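Local coordinates for protein putative histidinol-phosphate aminotransferase (Burkholderia pseudomallei, PDB 3P1T) that probably transfers the amino group of L-histidinol phosphate to 2-oxoglutarate in histidine biosynthesis, as a pyridoxal 5'-phosphate-dependent aminotransferase, at residues 140-145 and 168-173; 189-194 and 208-213. All blocks are in the same frame, centred on the assembly; numbering follows the deposited sequence.

Interaction 1 of 2, residues 140-145 and 168-173; sequences VLANPS and LIDETY
Leu141 and Asp170 join two parallel strands, 140-142 and 168-170, whose axes come within 4.6 Å and lie 23° apart. Leu141 N donates to Leu168 O, and Leu141 O accepts a bond from Asp170 N at 2.8 Å. The third rung, from Asn143 N to Asp170 O at 2.9 Å, lies just past the end of strand 140-142.

Val140 and Leu168 lie side by side on one face of the sheet, with Val140 CG1 3.8 Å from Leu168 CD2. Ala142 and Asp170 share that face. On the other face, Ile169 CG2 meets Asn143 CB at 3.7 Å.

Glu171 can be followed outward. CB lies near Asn143 O, and CG approaches the same oxygen to 3.5 Å. The chain then extends (chi2 -169°) and carries the carboxylate to a water. OE2 accepts from this water, which in turn accepts from Asn143 ND2 at 3.0 Å. Glu171 OE1 forms a salt bridge with Arg194, so both carboxylate oxygens are held, and Asn143 OD1 is bound by Leu152 N.

Beyond the strands, the peptide bond before Pro144 is cis. Pro144 CD packs against Tyr173 CB at 3.8 Å, while Pro144 O lies at the edge of the Tyr173 ring, near its plane.

Asp170 OD1 accepts from Thr172 N in an Asx turn and also from Thr172 OG1. Outside the two segments, Asp170 OD2 bonds to Tyr103 OH, and Tyr173 OH to Asn24. The strands belong to a right-handed beta-alpha-beta crossover through helix 154-163. In fold-type I aminotransferases, an aspartate on the equivalent strand pairs with the pyridine nitrogen of the cofactor; Asp170 probably occupies the corresponding position.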
ATOM      1  N   VAL A 140      12.104   3.503  19.424  1.00 36.52           N
ATOM      2  CA  VAL A 140      12.212   3.061  18.024  1.00 35.39           C
ATOM      3  C   VAL A 140      13.632   3.384  17.537  1.00 38.45           C
ATOM      4  O   VAL A 140      13.975   4.554  17.356  1.00 37.53           O
ATOM      5  CB  VAL A 140      11.117   3.691  17.104  1.00 37.63           C
ATOM      6  CG1 VAL A 140      11.287   3.245  15.654  1.00 36.58           C
ATOM      7  CG2 VAL A 140       9.710   3.370  17.601  1.00 36.59           C
ATOM      8  N   LEU A 141      14.466   2.349  17.362  1.00 35.11           N
ATOM      9  CA  LEU A 141      15.857   2.491  16.905  1.00 34.14           C
ATOM     10  C   LEU A 141      16.184   1.564  15.736  1.00 39.07           C
ATOM     11  O   LEU A 141      15.679   0.441  15.666  1.00 37.71           O
ATOM     12  CB  LEU A 141      16.835   2.195  18.051  1.00 34.16           C
ATOM     13  CG  LEU A 141      16.823   3.145  19.233  1.00 38.02           C
ATOM     14  CD1 LEU A 141      17.358   2.483  20.444  1.00 38.30           C
ATOM     15  CD2 LEU A 141      17.547   4.443  18.922  1.00 38.98           C
ATOM     16  N   ALA A 142      17.064   2.030  14.833  1.00 37.88           N
ATOM     17  CA  ALA A 142      17.544   1.236  13.702  1.00 37.50           C
ATOM     18  C   ALA A 142      18.838   0.536  14.105  1.00 43.09           C
ATOM     19  O   ALA A 142      19.738   1.193  14.648  1.00 43.89           O
ATOM     20  CB  ALA A 142      17.747   2.117  12.474  1.00 37.44           C
ATOM     21  N   ASN A 143      18.912  -0.801  13.910  1.00 39.07           N
ATOM     22  CA  ASN A 143      20.104  -1.600  14.231  1.00 38.31           C
ATOM     23  C   ASN A 143      20.430  -2.558  13.060  1.00 41.38           C
ATOM     24  O   ASN A 143      19.687  -3.513  12.838  1.00 39.19           O
ATOM     25  CB  ASN A 143      19.935  -2.369  15.540  1.00 36.38           C
ATOM     26  CG  ASN A 143      21.186  -3.059  16.030  1.00 47.54           C
ATOM     27  OD1 ASN A 143      22.293  -2.571  15.860  1.00 38.23           O
ATOM     28  ND2 ASN A 143      21.031  -4.189  16.704  1.00 41.03           N
ATOM     29  N   PRO A 144      21.514  -2.317  12.269  1.00 39.75           N
ATOM     30  CA  PRO A 144      22.500  -1.208  12.352  1.00 39.32           C
ATOM     31  C   PRO A 144      21.839   0.125  12.050  1.00 44.18           C
ATOM     32  O   PRO A 144      20.783   0.147  11.402  1.00 43.25           O
ATOM     33  CB  PRO A 144      23.541  -1.580  11.279  1.00 40.99           C
ATOM     34  CG  PRO A 144      23.327  -3.042  11.000  1.00 45.84           C
ATOM     35  CD  PRO A 144      21.850  -3.235  11.166  1.00 41.15           C
ATOM     36  N   SER A 145      22.426   1.229  12.536  1.00 43.05           N
ATOM     37  CA  SER A 145      21.860   2.570  12.332  1.00 43.08           C
ATOM     38  C   SER A 145      22.156   3.172  10.946  1.00 47.46           C
ATOM     39  O   SER A 145      23.225   2.974  10.374  1.00 47.31           O
ATOM     40  CB  SER A 145      22.387   3.535  13.387  1.00 46.60           C
ATOM     41  OG  SER A 145      21.910   4.850  13.146  1.00 51.20           O
ATOM     42  N   LEU A 168      10.956  -1.072  19.563  1.00 35.81           N
ATOM     43  CA  LEU A 168      10.925  -1.475  18.157  1.00 33.44           C
ATOM     44  C   LEU A 168      12.342  -1.373  17.589  1.00 38.25           C
ATOM     45  O   LEU A 168      12.922  -0.283  17.591  1.00 37.56           O
ATOM     46  CB  LEU A 168       9.932  -0.647  17.311  1.00 31.63           C
ATOM     47  CG  LEU A 168      10.013  -0.874  15.780  1.00 34.97           C
ATOM     48  CD1 LEU A 168       9.620  -2.308  15.391  1.00 34.23           C
ATOM     49  CD2 LEU A 168       9.154   0.129  15.037  1.00 39.15           C
ATOM     50  N   ILE A 169      12.899  -2.493  17.119  1.00 34.80           N
ATOM     51  CA  ILE A 169      14.221  -2.494  16.505  1.00 34.20           C
ATOM     52  C   ILE A 169      14.033  -2.647  15.014  1.00 37.71           C
ATOM     53  O   ILE A 169      13.522  -3.660  14.552  1.00 38.14           O
ATOM     54  CB  ILE A 169      15.196  -3.568  17.086  1.00 37.80           C
ATOM     55  CG1 ILE A 169      15.365  -3.431  18.634  1.00 37.93           C
ATOM     56  CG2 ILE A 169      16.571  -3.543  16.353  1.00 37.65           C
ATOM     57  CD1 ILE A 169      16.027  -2.083  19.151  1.00 35.96           C
ATOM     58  N   ASP A 170      14.427  -1.630  14.270  1.00 34.08           N
ATOM     59  CA  ASP A 170      14.345  -1.615  12.814  1.00 33.10           C
ATOM     60  C   ASP A 170      15.636  -2.241  12.264  1.00 36.13           C
ATOM     61  O   ASP A 170      16.687  -1.599  12.238  1.00 35.27           O
ATOM     62  CB  ASP A 170      14.101  -0.167  12.313  1.00 33.71           C
ATOM     63  CG  ASP A 170      14.152   0.076  10.819  1.00 37.31           C
ATOM     64  OD1 ASP A 170      14.530  -0.855  10.073  1.00 37.75           O
ATOM     65  OD2 ASP A 170      13.824   1.198  10.394  1.00 40.06           O
ATOM     66  N   GLU A 171      15.541  -3.512  11.850  1.00 33.51           N
ATOM     67  CA  GLU A 171      16.682  -4.283  11.364  1.00 34.15           C
ATOM     68  C   GLU A 171      16.780  -4.277   9.820  1.00 39.42           C
ATOM     69  O   GLU A 171      17.175  -5.281   9.238  1.00 37.98           O
ATOM     70  CB  GLU A 171      16.614  -5.720  11.889  1.00 35.97           C
ATOM     71  CG  GLU A 171      17.099  -5.845  13.331  1.00 47.21           C
ATOM     72  CD  GLU A 171      17.319  -7.251  13.866  1.00 63.98           C
ATOM     73  OE1 GLU A 171      16.622  -8.186  13.408  1.00 43.97           O
ATOM     74  OE2 GLU A 171      18.164  -7.410  14.778  1.00 60.49           O
ATOM     75  N   THR A 172      16.519  -3.099   9.174  1.00 37.30           N
ATOM     76  CA  THR A 172      16.598  -2.913   7.718  1.00 36.74           C
ATOM     77  C   THR A 172      17.976  -3.341   7.172  1.00 42.01           C
ATOM     78  O   THR A 172      18.044  -3.967   6.100  1.00 42.97           O
ATOM     79  CB  THR A 172      16.307  -1.439   7.346  1.00 42.21           C
ATOM     80  OG1 THR A 172      14.932  -1.160   7.590  1.00 45.78           O
ATOM     81  CG2 THR A 172      16.606  -1.110   5.884  1.00 39.92           C
ATOM     82  N   TYR A 173      19.061  -3.025   7.900  1.00 38.42           N
ATOM     83  CA  TYR A 173      20.402  -3.299   7.380  1.00 38.94           C
ATOM     84  C   TYR A 173      21.078  -4.525   8.027  1.00 42.44           C
ATOM     85  O   TYR A 173      22.271  -4.714   7.802  1.00 43.73           O
ATOM     86  CB  TYR A 173      21.295  -2.043   7.567  1.00 40.06           C
ATOM     87  CG  TYR A 173      20.805  -0.876   6.730  1.00 41.08           C
ATOM     88  CD1 TYR A 173      21.047  -0.822   5.356  1.00 43.07           C
ATOM     89  CD2 TYR A 173      19.993   0.108   7.283  1.00 41.04           C
ATOM     90  CE1 TYR A 173      20.500   0.188   4.562  1.00 44.30           C
ATOM     91  CE2 TYR A 173      19.479   1.147   6.506  1.00 40.89           C
ATOM     92  CZ  TYR A 173      19.730   1.180   5.145  1.00 48.95           C
ATOM     93  OH  TYR A 173      19.236   2.210   4.381  1.00 51.76           O
TER
HETATM   94  O   HOH W   1      18.914  -6.305  17.104  1.00 49.09           O

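Interaction 2 of 2, residues 189-194 and 208-213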
ATOM      1  N   ASN A 189       6.870  -6.877  25.088  1.00 44.12           N
ATOM      2  CA  ASN A 189       7.141  -5.441  24.932  1.00 42.50           C
ATOM      3  C   ASN A 189       8.233  -5.131  23.899  1.00 43.23           C
ATOM      4  O   ASN A 189       8.862  -4.065  23.953  1.00 41.75           O
ATOM      5  CB  ASN A 189       7.582  -4.882  26.295  1.00 43.05           C
ATOM      6  CG  ASN A 189       6.643  -5.231  27.409  1.00 56.87           C
ATOM      7  OD1 ASN A 189       5.442  -4.927  27.373  1.00 48.91           O
ATOM      8  ND2 ASN A 189       7.169  -5.934  28.388  1.00 52.02           N
ATOM      9  N   GLU A 190       8.438  -6.041  22.952  1.00 38.48           N
ATOM     10  CA  GLU A 190       9.477  -5.853  21.949  1.00 37.52           C
ATOM     11  C   GLU A 190       8.999  -6.368  20.588  1.00 42.41           C
ATOM     12  O   GLU A 190       8.401  -7.449  20.483  1.00 42.69           O
ATOM     13  CB  GLU A 190      10.783  -6.552  22.383  1.00 38.90           C
ATOM     14  CG  GLU A 190      12.003  -6.131  21.589  1.00 45.88           C
ATOM     15  CD  GLU A 190      13.344  -6.699  22.020  1.00 65.51           C
ATOM     16  OE1 GLU A 190      13.453  -7.241  23.148  1.00 44.33           O
ATOM     17  OE2 GLU A 190      14.300  -6.581  21.219  1.00 61.88           O
ATOM     18  N   LEU A 191       9.259  -5.562  19.562  1.00 37.52           N
ATOM     19  CA  LEU A 191       8.946  -5.852  18.168  1.00 36.81           C
ATOM     20  C   LEU A 191      10.195  -5.648  17.295  1.00 40.65           C
ATOM     21  O   LEU A 191      11.105  -4.901  17.666  1.00 41.42           O
ATOM     22  CB  LEU A 191       7.779  -4.975  17.659  1.00 35.88           C
ATOM     23  CG  LEU A 191       6.425  -5.222  18.305  1.00 41.15           C
ATOM     24  CD1 LEU A 191       6.146  -4.183  19.370  1.00 41.72           C
ATOM     25  CD2 LEU A 191       5.321  -5.151  17.281  1.00 41.24           C
ATOM     26  N   VAL A 192      10.239  -6.310  16.143  1.00 35.90           N
ATOM     27  CA  VAL A 192      11.371  -6.172  15.222  1.00 35.01           C
ATOM     28  C   VAL A 192      10.801  -6.006  13.783  1.00 37.22           C
ATOM     29  O   VAL A 192       9.780  -6.607  13.434  1.00 35.69           O
ATOM     30  CB  VAL A 192      12.412  -7.342  15.362  1.00 39.00           C
ATOM     31  CG1 VAL A 192      11.787  -8.720  15.262  1.00 39.26           C
ATOM     32  CG2 VAL A 192      13.578  -7.207  14.401  1.00 38.68           C
ATOM     33  N   PHE A 193      11.426  -5.121  12.994  1.00 33.24           N
ATOM     34  CA  PHE A 193      11.063  -4.883  11.603  1.00 32.10           C
ATOM     35  C   PHE A 193      12.205  -5.307  10.659  1.00 37.93           C
ATOM     36  O   PHE A 193      13.356  -4.984  10.916  1.00 37.56           O
ATOM     37  CB  PHE A 193      10.697  -3.407  11.377  1.00 32.04           C
ATOM     38  CG  PHE A 193      10.500  -3.016   9.927  1.00 32.58           C
ATOM     39  CD1 PHE A 193       9.275  -3.215   9.293  1.00 34.46           C
ATOM     40  CD2 PHE A 193      11.542  -2.440   9.194  1.00 33.65           C
ATOM     41  CE1 PHE A 193       9.100  -2.864   7.949  1.00 34.34           C
ATOM     42  CE2 PHE A 193      11.367  -2.097   7.846  1.00 35.08           C
ATOM     43  CZ  PHE A 193      10.139  -2.283   7.245  1.00 32.93           C
ATOM     44  N   ARG A 194      11.859  -6.009   9.564  1.00 36.53           N
ATOM     45  CA  ARG A 194      12.774  -6.415   8.487  1.00 37.46           C
ATOM     46  C   ARG A 194      12.269  -5.835   7.169  1.00 41.55           C
ATOM     47  O   ARG A 194      11.054  -5.872   6.921  1.00 40.84           O
ATOM     48  CB  ARG A 194      12.919  -7.945   8.390  1.00 38.24           C
ATOM     49  CG  ARG A 194      13.548  -8.607   9.605  1.00 47.24           C
ATOM     50  CD  ARG A 194      15.031  -8.391   9.660  1.00 52.82           C
ATOM     51  NE  ARG A 194      15.619  -8.981  10.863  1.00 58.53           N
ATOM     52  CZ  ARG A 194      16.149 -10.195  10.922  1.00 63.06           C
ATOM     53  NH1 ARG A 194      16.148 -10.978   9.852  1.00 51.08           N
ATOM     54  NH2 ARG A 194      16.682 -10.639  12.055  1.00 44.52           N
ATOM     55  N   GLY A 208       7.881  -4.800   3.806  1.00 35.83           N
ATOM     56  CA  GLY A 208       8.563  -5.157   5.040  1.00 35.24           C
ATOM     57  C   GLY A 208       7.734  -6.115   5.869  1.00 38.41           C
ATOM     58  O   GLY A 208       6.536  -6.299   5.616  1.00 37.54           O
ATOM     59  N   ALA A 209       8.381  -6.740   6.853  1.00 34.88           N
ATOM     60  CA  ALA A 209       7.758  -7.684   7.771  1.00 35.14           C
ATOM     61  C   ALA A 209       7.966  -7.232   9.214  1.00 40.63           C
ATOM     62  O   ALA A 209       9.102  -6.969   9.620  1.00 41.92           O
ATOM     63  CB  ALA A 209       8.335  -9.084   7.558  1.00 36.50           C
ATOM     64  N   LEU A 210       6.867  -7.121   9.979  1.00 36.59           N
ATOM     65  CA  LEU A 210       6.894  -6.733  11.395  1.00 34.74           C
ATOM     66  C   LEU A 210       6.637  -7.957  12.252  1.00 37.39           C
ATOM     67  O   LEU A 210       5.661  -8.674  12.016  1.00 37.11           O
ATOM     68  CB  LEU A 210       5.870  -5.617  11.707  1.00 32.90           C
ATOM     69  CG  LEU A 210       5.698  -5.218  13.175  1.00 36.35           C
ATOM     70  CD1 LEU A 210       6.983  -4.595  13.762  1.00 35.81           C
ATOM     71  CD2 LEU A 210       4.507  -4.293  13.346  1.00 34.78           C
ATOM     72  N   PHE A 211       7.494  -8.181  13.252  1.00 33.28           N
ATOM     73  CA  PHE A 211       7.379  -9.329  14.162  1.00 33.40           C
ATOM     74  C   PHE A 211       7.096  -8.829  15.564  1.00 40.44           C
ATOM     75  O   PHE A 211       7.725  -7.869  16.010  1.00 40.78           O
ATOM     76  CB  PHE A 211       8.652 -10.204  14.129  1.00 34.14           C
ATOM     77  CG  PHE A 211       9.064 -10.599  12.731  1.00 34.11           C
ATOM     78  CD1 PHE A 211       9.889  -9.777  11.968  1.00 37.15           C
ATOM     79  CD2 PHE A 211       8.610 -11.776  12.162  1.00 34.72           C
ATOM     80  CE1 PHE A 211      10.245 -10.128  10.655  1.00 37.30           C
ATOM     81  CE2 PHE A 211       8.982 -12.132  10.848  1.00 37.30           C
ATOM     82  CZ  PHE A 211       9.793 -11.308  10.107  1.00 35.08           C
ATOM     83  N   GLY A 212       6.141  -9.460  16.236  1.00 38.31           N
ATOM     84  CA  GLY A 212       5.764  -9.079  17.591  1.00 38.30           C
ATOM     85  C   GLY A 212       4.858 -10.076  18.279  1.00 43.36           C
ATOM     86  O   GLY A 212       4.589 -11.164  17.742  1.00 41.55           O
ATOM     87  N   PRO A 213       4.370  -9.693  19.491  1.00 41.72           N
ATOM     88  CA  PRO A 213       3.443 -10.578  20.239  1.00 42.73           C
ATOM     89  C   PRO A 213       2.112 -10.741  19.495  1.00 47.09           C
ATOM     90  O   PRO A 213       1.616  -9.775  18.907  1.00 45.96           O
ATOM     91  CB  PRO A 213       3.267  -9.869  21.584  1.00 44.99           C
ATOM     92  CG  PRO A 213       3.608  -8.440  21.326  1.00 48.63           C
ATOM     93  CD  PRO A 213       4.618  -8.423  20.203  1.00 42.94           C
TER
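Val192 has chi1 near 52°, which sets CG1 between its backbone N and carbonyl carbon. Phe211 has CG anti to its carbonyl carbon (chi1 -51°). Val192 CG1 thus reaches Phe211 CB at 3.6 Å, and the two side chains cross obliquely. Val192 O lies at the edge of the Phe211 ring, near its plane. Arg194 lies on the same face of the sheet as Val192 and Phe211. Its aliphatic part packs on the phenylalanine, with Arg194 CG 3.8 Å from Phe211 CE1. The guanidinium and ring planes are 64° apart, and the charged partner of Arg194 is Glu171.

Leu191, Phe193 and Leu210 lie on the other face of the sheet. Leu210 CD1 meets Leu191 CD2 at 3.9 Å and also touches Val192 O. In a separate contact, the Phe193 ring brings CE1 to 3.7 Å from Gly208 CA.

Four backbone bonds hold the strands in antiparallel register. Val192 and Phe211 exchange two, with Phe211 N to Val192 O at 2.8 Å. Arg194 and Ala209 exchange the other two. Phe193 and Leu210 form the non-hydrogen-bonded pair between them. Pro213 then takes the N-cap position of helix 214-221. This is an antiparallel pairing within the mixed seven-stranded sheet of the large domain of fold-type I PLP-dependent enzymes, where strand 208-211 runs against both its neighbours.

From the N terminus, strand 137-142 comes first. The chain passes through helix 154-163 and returns as strand 166-170, so interaction 1 closes a parallel crossover. It then reaches strand 190-195, makes a short connection without a helix, and returns as strand 208-211, where interaction 2 closes. The two loops lie in series; neither nests in nor crosses the other. Strands 166-170 and 190-195 are neighbours, so both contacts belong to one continuous sheet. Glu171 N probably bonds to Phe193 O at the seam, and the salt bridge between Glu171 and Arg194 links the two interactions. Helix 76-87 covers side chains of both contacts on one sheet face.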